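Local coordinates for UPF0249 protein EF_3048 (Enterococcus faecalis, PDB 2I5I), which probably catalyses the magnesium-dependent removal of acetyl groups from acetylated carbohydrates, a step in the breakdown of oligosaccharides, at residues Ile9-Phe14 against Cys213-Ile218; Thr17-Gln22 against Phe217-Leu222; Leu69-Pro74 against Gln223-Tyr228. All coordinates share one frame; numbering follows the deposited sequence.

Contact 1 of 3, residues Ile9-Phe14 against Cys213-Ile218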
loop_
_atom_site.group_PDB
_atom_site.type_symbol
_atom_site.label_atom_id
_atom_site.label_comp_id
_atom_site.label_asym_id
_atom_site.label_seq_id
_atom_site.Cartn_x
_atom_site.Cartn_y
_atom_site.Cartn_z
ATOM N N ILE A 9 -20.981 -14.728 10.296
ATOM C CA ILE A 9 -20.812 -14.020 11.557
ATOM C C ILE A 9 -20.559 -12.570 11.180
ATOM O O ILE A 9 -19.530 -12.190 10.642
ATOM C CB ILE A 9 -19.685 -14.608 12.421
ATOM C CG1 ILE A 9 -19.890 -16.097 12.628
ATOM C CG2 ILE A 9 -19.552 -13.888 13.751
ATOM C CD1 ILE A 9 -18.876 -16.810 13.476
ATOM N N ASN A 10 -21.608 -11.780 11.416
ATOM C CA ASN A 10 -21.630 -10.419 10.890
ATOM C C ASN A 10 -21.641 -9.448 12.057
ATOM O O ASN A 10 -22.515 -9.489 12.920
ATOM C CB ASN A 10 -22.845 -10.147 9.986
ATOM C CG ASN A 10 -22.808 -8.750 9.391
ATOM O OD1 ASN A 10 -22.382 -8.536 8.248
ATOM N ND2 ASN A 10 -23.272 -7.804 10.178
ATOM N N ALA A 11 -20.656 -8.557 12.027
ATOM C CA ALA A 11 -20.569 -7.495 13.022
ATOM C C ALA A 11 -21.388 -6.300 12.577
ATOM O O ALA A 11 -21.111 -5.705 11.533
ATOM C CB ALA A 11 -19.113 -7.078 13.227
ATOM N N ASP A 12 -22.401 -5.918 13.341
ATOM C CA ASP A 12 -23.157 -4.722 13.009
ATOM C C ASP A 12 -22.415 -3.449 13.433
ATOM O O ASP A 12 -21.601 -3.472 14.366
ATOM C CB ASP A 12 -24.537 -4.806 13.673
ATOM C CG ASP A 12 -25.381 -5.950 13.145
ATOM O OD1 ASP A 12 -24.897 -6.746 12.311
ATOM O OD2 ASP A 12 -26.555 -6.058 13.573
ATOM N N ASP A 13 -22.665 -2.358 12.733
ATOM C CA ASP A 13 -22.281 -1.008 13.093
ATOM C C ASP A 13 -20.878 -0.609 12.646
ATOM O O ASP A 13 -20.267 0.284 13.240
ATOM C CB ASP A 13 -22.391 -0.799 14.614
ATOM C CG ASP A 13 -23.814 -0.847 15.138
ATOM O OD1 ASP A 13 -24.725 -0.674 14.305
ATOM O OD2 ASP A 13 -24.039 -1.057 16.357
ATOM N N PHE A 14 -20.365 -1.207 11.585
ATOM C CA PHE A 14 -19.099 -0.694 11.001
ATOM C C PHE A 14 -19.209 0.780 10.696
ATOM O O PHE A 14 -20.232 1.264 10.200
ATOM C CB PHE A 14 -18.735 -1.496 9.755
ATOM C CG PHE A 14 -17.249 -1.454 9.404
ATOM C CD1 PHE A 14 -16.330 -2.028 10.277
ATOM C CD2 PHE A 14 -16.837 -0.856 8.232
ATOM C CE1 PHE A 14 -14.980 -1.985 9.955
ATOM C CE2 PHE A 14 -15.485 -0.816 7.900
ATOM C CZ PHE A 14 -14.582 -1.396 8.767
ATOM N N CYS A 213 -23.533 -9.741 15.617
ATOM C CA CYS A 213 -22.823 -9.390 16.846
ATOM C C CYS A 213 -22.401 -7.921 16.808
ATOM O O CYS A 213 -22.504 -7.308 15.756
ATOM C CB CYS A 213 -21.603 -10.285 17.047
ATOM S SG CYS A 213 -20.445 -10.340 15.659
ATOM N N HIS A 214 -21.935 -7.414 17.947
ATOM C CA HIS A 214 -21.559 -6.014 18.040
ATOM C C HIS A 214 -20.197 -5.806 18.723
ATOM O O HIS A 214 -20.058 -5.133 19.752
ATOM C CB HIS A 214 -22.656 -5.274 18.778
ATOM C CG HIS A 214 -24.013 -5.351 18.136
ATOM N ND1 HIS A 214 -24.833 -6.459 18.221
ATOM C CD2 HIS A 214 -24.692 -4.433 17.415
ATOM C CE1 HIS A 214 -25.954 -6.214 17.562
ATOM N NE2 HIS A 214 -25.904 -4.984 17.060
ATOM N N PRO A 215 -19.145 -6.373 18.157
ATOM C CA PRO A 215 -17.805 -6.139 18.717
ATOM C C PRO A 215 -17.431 -4.671 18.503
ATOM O O PRO A 215 -17.859 -4.025 17.553
ATOM C CB PRO A 215 -16.889 -7.023 17.901
ATOM C CG PRO A 215 -17.658 -7.476 16.706
ATOM C CD PRO A 215 -19.112 -7.225 16.970
ATOM N N ALA A 216 -16.607 -4.146 19.394
ATOM C CA ALA A 216 -16.051 -2.813 19.355
ATOM C C ALA A 216 -14.951 -2.688 20.416
ATOM O O ALA A 216 -14.963 -3.459 21.362
ATOM C CB ALA A 216 -17.086 -1.740 19.626
ATOM N N PHE A 217 -14.065 -1.731 20.180
ATOM C CA PHE A 217 -13.273 -1.103 21.212
ATOM C C PHE A 217 -14.107 0.083 21.692
ATOM O O PHE A 217 -14.987 0.549 20.965
ATOM C CB PHE A 217 -11.893 -0.663 20.734
ATOM C CG PHE A 217 -11.006 -1.781 20.227
ATOM C CD1 PHE A 217 -11.033 -3.076 20.713
ATOM C CD2 PHE A 217 -10.083 -1.540 19.210
ATOM C CE1 PHE A 217 -10.156 -4.044 20.221
ATOM C CE2 PHE A 217 -9.226 -2.479 18.695
ATOM C CZ PHE A 217 -9.283 -3.764 19.197
ATOM N N ILE A 218 -13.832 0.572 22.882
ATOM C CA ILE A 218 -14.565 1.718 23.418
ATOM C C ILE A 218 -13.798 3.022 23.186
ATOM O O ILE A 218 -12.595 3.088 23.486
ATOM C CB ILE A 218 -14.864 1.577 24.921
ATOM C CG1 ILE A 218 -15.580 0.301 25.348
ATOM C CG2 ILE A 218 -15.674 2.775 25.403
ATOM C CD1 ILE A 218 -16.503 -0.293 24.317
HETATM O O HOH W 1 -20.378 -3.162 16.847
HETATM O O HOH W 2 -27.626 -4.004 15.316
#
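Ala11 and Cys213 face each other as a parallel beta bridge, and two backbone hydrogen bonds through Cys213 hold the pair. Cys213 N gives its hydrogen to Asn10 O at 2.9 Å, in a bent bond with an N-H...O angle of only 132°. The return bond is straighter: Asp12 N donates to Cys213 O at 2.8 Å. This side of the contact is tightly packed. The CB of Ala11 rests against the CD-CG side of the Pro215 ring, 3.7 Å from CD. With chi1 at 54°, Cys213 SG is held between its own backbone N and carbonyl carbon, and there it meets Ile9 CG2 at 4.1 Å.

At Asp12 the chain turns a corner, and the looser, watered side begins. His214, partly exposed, stands across from two aspartates. Asp12 brings its CB obliquely to within 3.7 Å of His214 NE2, its carboxylate turned 74° from the ring, while Asp13 OD2 lies at the ring edge beside CD2. One water joins Asp12 OD2 to His214 NE2, and a second donates to both Asp12 O and Pro215 O. Both carboxylates have stronger partners beyond the contact, Asp12 in a salt bridge with Arg156 and Asp13 in one with Arg232. The side chain of Asp13 also comes within about 4 Å of that of His130, a predicted magnesium ligand, consistent with a place in a probable metal site, vacant in this model, at the strand ends.

The bridge joins strand 6-11 to the end of strand 208-213 in the curled parallel sheet of this YdjC-family fold. Strand 35-38 pairs along the other edge of strand 6-11, helix 231-239 packs on Cys213, and helix 18-29 covers Ala11 through Ile24.

Contact 2 of 3, residues Thr17-Gln22 against Phe217-Leu222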
loop_
_atom_site.group_PDB
_atom_site.type_symbol
_atom_site.label_atom_id
_atom_site.label_comp_id
_atom_site.label_asym_id
_atom_site.label_seq_id
_atom_site.Cartn_x
_atom_site.Cartn_y
_atom_site.Cartn_z
ATOM N N THR A 17 -18.361 4.406 15.029
ATOM C CA THR A 17 -17.344 5.300 15.590
ATOM C C THR A 17 -15.958 4.718 15.304
ATOM O O THR A 17 -15.829 3.518 15.035
ATOM C CB THR A 17 -17.543 5.604 17.076
ATOM O OG1 THR A 17 -16.663 4.822 17.881
ATOM C CG2 THR A 17 -18.896 5.202 17.683
ATOM N N PRO A 18 -14.910 5.526 15.340
ATOM C CA PRO A 18 -13.554 4.996 15.093
ATOM C C PRO A 18 -13.182 3.760 15.893
ATOM O O PRO A 18 -12.571 2.839 15.361
ATOM C CB PRO A 18 -12.667 6.198 15.499
ATOM C CG PRO A 18 -13.519 7.361 15.073
ATOM C CD PRO A 18 -14.894 6.962 15.590
ATOM N N ALA A 19 -13.500 3.653 17.181
ATOM C CA ALA A 19 -13.170 2.491 17.971
ATOM C C ALA A 19 -14.055 1.273 17.693
ATOM O O ALA A 19 -13.611 0.142 17.832
ATOM C CB ALA A 19 -13.279 2.787 19.470
ATOM N N VAL A 20 -15.309 1.519 17.320
ATOM C CA VAL A 20 -16.152 0.406 16.896
ATOM C C VAL A 20 -15.504 -0.197 15.648
ATOM O O VAL A 20 -15.246 -1.393 15.643
ATOM C CB VAL A 20 -17.600 0.830 16.623
ATOM C CG1 VAL A 20 -18.349 -0.329 15.957
ATOM C CG2 VAL A 20 -18.316 1.245 17.897
ATOM N N THR A 21 -15.212 0.614 14.639
ATOM C CA THR A 21 -14.575 0.152 13.404
ATOM C C THR A 21 -13.333 -0.677 13.704
ATOM O O THR A 21 -13.084 -1.757 13.166
ATOM C CB THR A 21 -14.238 1.341 12.509
ATOM O OG1 THR A 21 -15.501 1.906 12.042
ATOM C CG2 THR A 21 -13.426 0.983 11.275
ATOM N N GLN A 22 -12.480 -0.192 14.620
ATOM C CA GLN A 22 -11.251 -0.980 14.842
ATOM C C GLN A 22 -11.505 -2.231 15.674
ATOM O O GLN A 22 -10.836 -3.254 15.531
ATOM C CB GLN A 22 -10.176 -0.112 15.491
ATOM C CG GLN A 22 -9.684 1.041 14.625
ATOM C CD GLN A 22 -9.042 0.553 13.342
ATOM O OE1 GLN A 22 -8.320 -0.433 13.342
ATOM N NE2 GLN A 22 -9.236 1.244 12.219
ATOM N N PHE A 217 -14.065 -1.731 20.180
ATOM C CA PHE A 217 -13.273 -1.103 21.212
ATOM C C PHE A 217 -14.107 0.083 21.692
ATOM O O PHE A 217 -14.987 0.549 20.965
ATOM C CB PHE A 217 -11.893 -0.663 20.734
ATOM C CG PHE A 217 -11.006 -1.781 20.227
ATOM C CD1 PHE A 217 -11.033 -3.076 20.713
ATOM C CD2 PHE A 217 -10.083 -1.540 19.210
ATOM C CE1 PHE A 217 -10.156 -4.044 20.221
ATOM C CE2 PHE A 217 -9.226 -2.479 18.695
ATOM C CZ PHE A 217 -9.283 -3.764 19.197
ATOM N N ILE A 218 -13.832 0.572 22.882
ATOM C CA ILE A 218 -14.565 1.718 23.418
ATOM C C ILE A 218 -13.798 3.022 23.186
ATOM O O ILE A 218 -12.595 3.088 23.486
ATOM C CB ILE A 218 -14.864 1.577 24.921
ATOM C CG1 ILE A 218 -15.580 0.301 25.348
ATOM C CG2 ILE A 218 -15.674 2.775 25.403
ATOM C CD1 ILE A 218 -16.503 -0.293 24.317
ATOM N N ASP A 219 -14.520 4.010 22.675
ATOM C CA ASP A 219 -14.064 5.401 22.591
ATOM C C ASP A 219 -15.144 6.267 23.238
ATOM O O ASP A 219 -16.227 5.789 23.604
ATOM C CB ASP A 219 -13.709 5.893 21.211
ATOM C CG ASP A 219 -14.683 5.709 20.065
ATOM O OD1 ASP A 219 -15.831 5.239 20.232
ATOM O OD2 ASP A 219 -14.282 6.022 18.921
ATOM N N THR A 220 -14.864 7.543 23.447
ATOM C CA THR A 220 -15.920 8.368 24.037
ATOM C C THR A 220 -17.086 8.502 23.056
ATOM O O THR A 220 -18.215 8.664 23.495
ATOM C CB THR A 220 -15.439 9.780 24.394
ATOM O OG1 THR A 220 -14.873 10.382 23.218
ATOM C CG2 THR A 220 -14.325 9.736 25.428
ATOM N N ILE A 221 -16.783 8.456 21.761
ATOM C CA ILE A 221 -17.860 8.618 20.773
ATOM C C ILE A 221 -18.869 7.494 20.973
ATOM O O ILE A 221 -20.070 7.746 21.051
ATOM C CB ILE A 221 -17.335 8.679 19.341
ATOM C CG1 ILE A 221 -16.261 9.765 19.152
ATOM C CG2 ILE A 221 -18.436 8.893 18.315
ATOM C CD1 ILE A 221 -15.141 9.246 18.290
ATOM N N LEU A 222 -18.430 6.245 21.097
ATOM C CA LEU A 222 -19.390 5.177 21.376
ATOM C C LEU A 222 -20.129 5.426 22.680
ATOM O O LEU A 222 -21.354 5.295 22.776
ATOM C CB LEU A 222 -18.676 3.825 21.415
ATOM C CG LEU A 222 -19.534 2.633 21.840
ATOM C CD1 LEU A 222 -20.726 2.453 20.921
ATOM C CD2 LEU A 222 -18.675 1.375 21.887
#
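The carboxylate of Asp219 is approached on both faces. Ala19 lies over one, its CB 3.3 Å from Asp219 CG and its backbone N reaching OD2 from well above the plane; Leu222 N approaches OD1 from the opposite face. In the plane, Thr17 OG1 is modelled toward the syn side of OD1, but that bond is very short and Thr17 has two conformers, so its detail is doubtful. The other flat group, the Phe217 ring, meets Ala19 O and Gln22 O obliquely.

Asp219 is the N-cap of helix 220-225, closing its first turn through Leu222 N at 2.9 Å, and it also takes the Ala19 N-H in the first turn of helix 18-29, at 3.0 Å from OD2. Its chi1 of 51° tucks CG between its own backbone N and carbonyl carbon, within range of both helix starts. Two helix N termini at one carboxylate would probably favour its negative charge.

Apolar contacts fill in beside it: the side chains of Val20 and Leu222 cross at about a right angle, with CG2 of the valine 4.0 Å from CD2 of the leucine, and Gln22 CB lies 4.0 Å from Phe217 CD2. The second subunit packs here too, Phe217 of that chain meeting Ala19. Upstream of the cap, Phe217 N donates to Ala19 O at 3.0 Å, from 51° above the carbonyl plane.

Contact 3 of 3, residues Leu69-Pro74 against Gln223-Tyr228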
loop_
_atom_site.group_PDB
_atom_site.type_symbol
_atom_site.label_atom_id
_atom_site.label_comp_id
_atom_site.label_asym_id
_atom_site.label_seq_id
_atom_site.Cartn_x
_atom_site.Cartn_y
_atom_site.Cartn_z
ATOM N N LEU A 69 -30.976 5.840 14.039
ATOM C CA LEU A 69 -29.627 6.006 14.584
ATOM C C LEU A 69 -29.600 7.250 15.479
ATOM O O LEU A 69 -29.854 8.374 15.050
ATOM C CB LEU A 69 -28.573 6.088 13.505
ATOM C CG LEU A 69 -27.094 6.198 13.874
ATOM C CD1 LEU A 69 -26.573 4.923 14.511
ATOM C CD2 LEU A 69 -26.255 6.515 12.640
ATOM N N ASN A 70 -29.287 6.992 16.743
ATOM C CA ASN A 70 -29.180 8.036 17.737
ATOM C C ASN A 70 -28.199 9.102 17.259
ATOM O O ASN A 70 -27.101 8.791 16.828
ATOM C CB ASN A 70 -28.792 7.420 19.079
ATOM C CG ASN A 70 -28.748 8.404 20.221
ATOM O OD1 ASN A 70 -27.694 8.460 20.854
ATOM N ND2 ASN A 70 -29.796 9.158 20.524
ATOM N N GLN A 71 -28.640 10.342 17.313
ATOM C CA GLN A 71 -27.886 11.561 17.126
ATOM C C GLN A 71 -27.404 11.747 15.701
ATOM O O GLN A 71 -26.446 12.464 15.406
ATOM C CB GLN A 71 -26.706 11.588 18.104
ATOM C CG GLN A 71 -27.185 11.791 19.552
ATOM C CD GLN A 71 -26.011 11.593 20.504
ATOM O OE1 GLN A 71 -26.070 10.721 21.381
ATOM N NE2 GLN A 71 -24.969 12.363 20.269
ATOM N N ALA A 72 -28.118 11.103 14.776
ATOM C CA ALA A 72 -27.781 11.279 13.370
ATOM C C ALA A 72 -29.014 11.744 12.594
ATOM O O ALA A 72 -30.143 11.653 13.081
ATOM C CB ALA A 72 -27.255 9.988 12.791
ATOM N N LYS A 73 -28.752 12.238 11.412
ATOM C CA LYS A 73 -29.759 12.734 10.493
ATOM C C LYS A 73 -29.801 11.825 9.265
ATOM O O LYS A 73 -28.825 11.166 8.928
ATOM C CB LYS A 73 -29.427 14.150 10.046
ATOM C CG LYS A 73 -29.220 15.156 11.166
ATOM C CD LYS A 73 -29.040 16.563 10.624
ATOM C CE LYS A 73 -29.460 17.592 11.652
ATOM N NZ LYS A 73 -29.391 18.977 11.145
ATOM N N PRO A 74 -30.919 11.798 8.556
ATOM C CA PRO A 74 -30.930 11.091 7.271
ATOM C C PRO A 74 -29.996 11.735 6.263
ATOM O O PRO A 74 -29.589 12.889 6.377
ATOM C CB PRO A 74 -32.372 11.220 6.789
ATOM C CG PRO A 74 -33.105 12.038 7.784
ATOM C CD PRO A 74 -32.197 12.407 8.909
ATOM N N GLN A 223 -19.383 5.796 23.725
ATOM C CA GLN A 223 -20.006 6.042 25.028
ATOM C C GLN A 223 -21.107 7.097 24.970
ATOM O O GLN A 223 -22.092 7.070 25.716
ATOM C CB GLN A 223 -18.954 6.540 26.006
ATOM C CG GLN A 223 -18.126 5.528 26.765
ATOM C CD GLN A 223 -17.639 6.173 28.066
ATOM O OE1 GLN A 223 -17.260 7.344 28.046
ATOM N NE2 GLN A 223 -17.676 5.421 29.154
ATOM N N ASN A 224 -20.915 8.070 24.096
ATOM C CA ASN A 224 -21.804 9.209 23.980
ATOM C C ASN A 224 -23.109 8.813 23.274
ATOM O O ASN A 224 -24.133 9.447 23.486
ATOM C CB ASN A 224 -21.140 10.324 23.186
ATOM C CG ASN A 224 -20.038 11.044 23.973
ATOM O OD1 ASN A 224 -19.905 10.889 25.176
ATOM N ND2 ASN A 224 -19.255 11.834 23.248
ATOM N N GLN A 225 -22.995 7.783 22.440
ATOM C CA GLN A 225 -23.946 7.499 21.392
ATOM C C GLN A 225 -24.707 6.198 21.536
ATOM O O GLN A 225 -25.826 6.130 21.011
ATOM C CB GLN A 225 -23.217 7.489 20.019
ATOM C CG GLN A 225 -23.702 8.706 19.221
ATOM C CD GLN A 225 -25.148 8.460 18.817
ATOM O OE1 GLN A 225 -26.094 9.112 19.240
ATOM N NE2 GLN A 225 -25.360 7.448 17.990
ATOM N N SER A 226 -24.101 5.223 22.211
ATOM C CA SER A 226 -24.854 4.009 22.442
ATOM C C SER A 226 -24.937 3.518 23.875
ATOM O O SER A 226 -23.939 3.353 24.567
ATOM C CB SER A 226 -24.215 2.851 21.635
ATOM O OG SER A 226 -25.305 2.020 21.268
ATOM N N GLY A 227 -26.176 3.218 24.282
ATOM C CA GLY A 227 -26.392 2.543 25.541
ATOM C C GLY A 227 -25.811 1.144 25.598
ATOM O O GLY A 227 -25.576 0.684 26.710
ATOM N N TYR A 228 -25.569 0.491 24.463
ATOM C CA TYR A 228 -24.870 -0.787 24.428
ATOM C C TYR A 228 -23.385 -0.513 24.176
ATOM O O TYR A 228 -22.955 -0.368 23.032
ATOM C CB TYR A 228 -25.400 -1.739 23.354
ATOM C CG TYR A 228 -24.926 -3.174 23.476
ATOM C CD1 TYR A 228 -25.102 -3.909 24.640
ATOM C CD2 TYR A 228 -24.292 -3.839 22.433
ATOM C CE1 TYR A 228 -24.673 -5.224 24.773
ATOM C CE2 TYR A 228 -23.861 -5.147 22.542
ATOM C CZ TYR A 228 -24.054 -5.847 23.712
ATOM O OH TYR A 228 -23.623 -7.145 23.840
#
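Polar groups make up most of the touch between Asn70, Gln71 and Gln225, and their model is doubtful. All three side-chain amides are probably turned over, so which end of each is oxygen and which is nitrogen cannot be relied on. What stands is their broad placement. Asn70, its CG anti to the backbone N (chi1 -176°), lies alongside Gln225 with the two running in opposite directions and their amide planes only 17° apart. Gln71 also slides past Gln225, but with its amide nearly perpendicular, at 84°. The chain of Gln225 is bent at chi2, which brings its end across to the loop, beside the amides of Asn70 and Gln71.

Backbone bonding shapes the loop side. Leu69 to Ala72 form a type II beta turn, closed by Ala72 N donating to Leu69 O at 3.2 Å, with Asn70 and Gln71 at its two corners. Gln71 has the positive phi of 68° that belongs to the third position of such a turn. The contact is thus a turn in the loop after strand 60-65, laid against the last turn of helix 220-225, which the chain leaves at Ser226.

Apolar contact between the two segments is sparse, Leu69 only brushing the end of Gln225. Leu69 packs instead on Tyr16 and Thr41, and Tyr16 also touches Gln225. The side chain of Leu69, which is buried, approaches that of His130, a predicted magnesium ligand, to about 4 Å, whereas Gln71 and Asn224 are exposed.

From the N terminus, the end of strand 6-11 and the corner after it lie in 9-14, where contact 1 closes a loop of 198 residues by pairing with the end of strand 208-213. A few residues on, helix 18-29 begins at 17-22, and contact 2 closes a second long loop onto the start of helix 220-225; both end on one stretch, sharing Phe217 and Ile218. Contact 3 starts later, in the loop after strand 60-65, and ends at 223-228, so it crosses the other two rather than nesting within them. Val20 packs on Asp13 and Ala216, linking contacts 1 and 2, while helix 220-225 passes from contact 2 into contact 3.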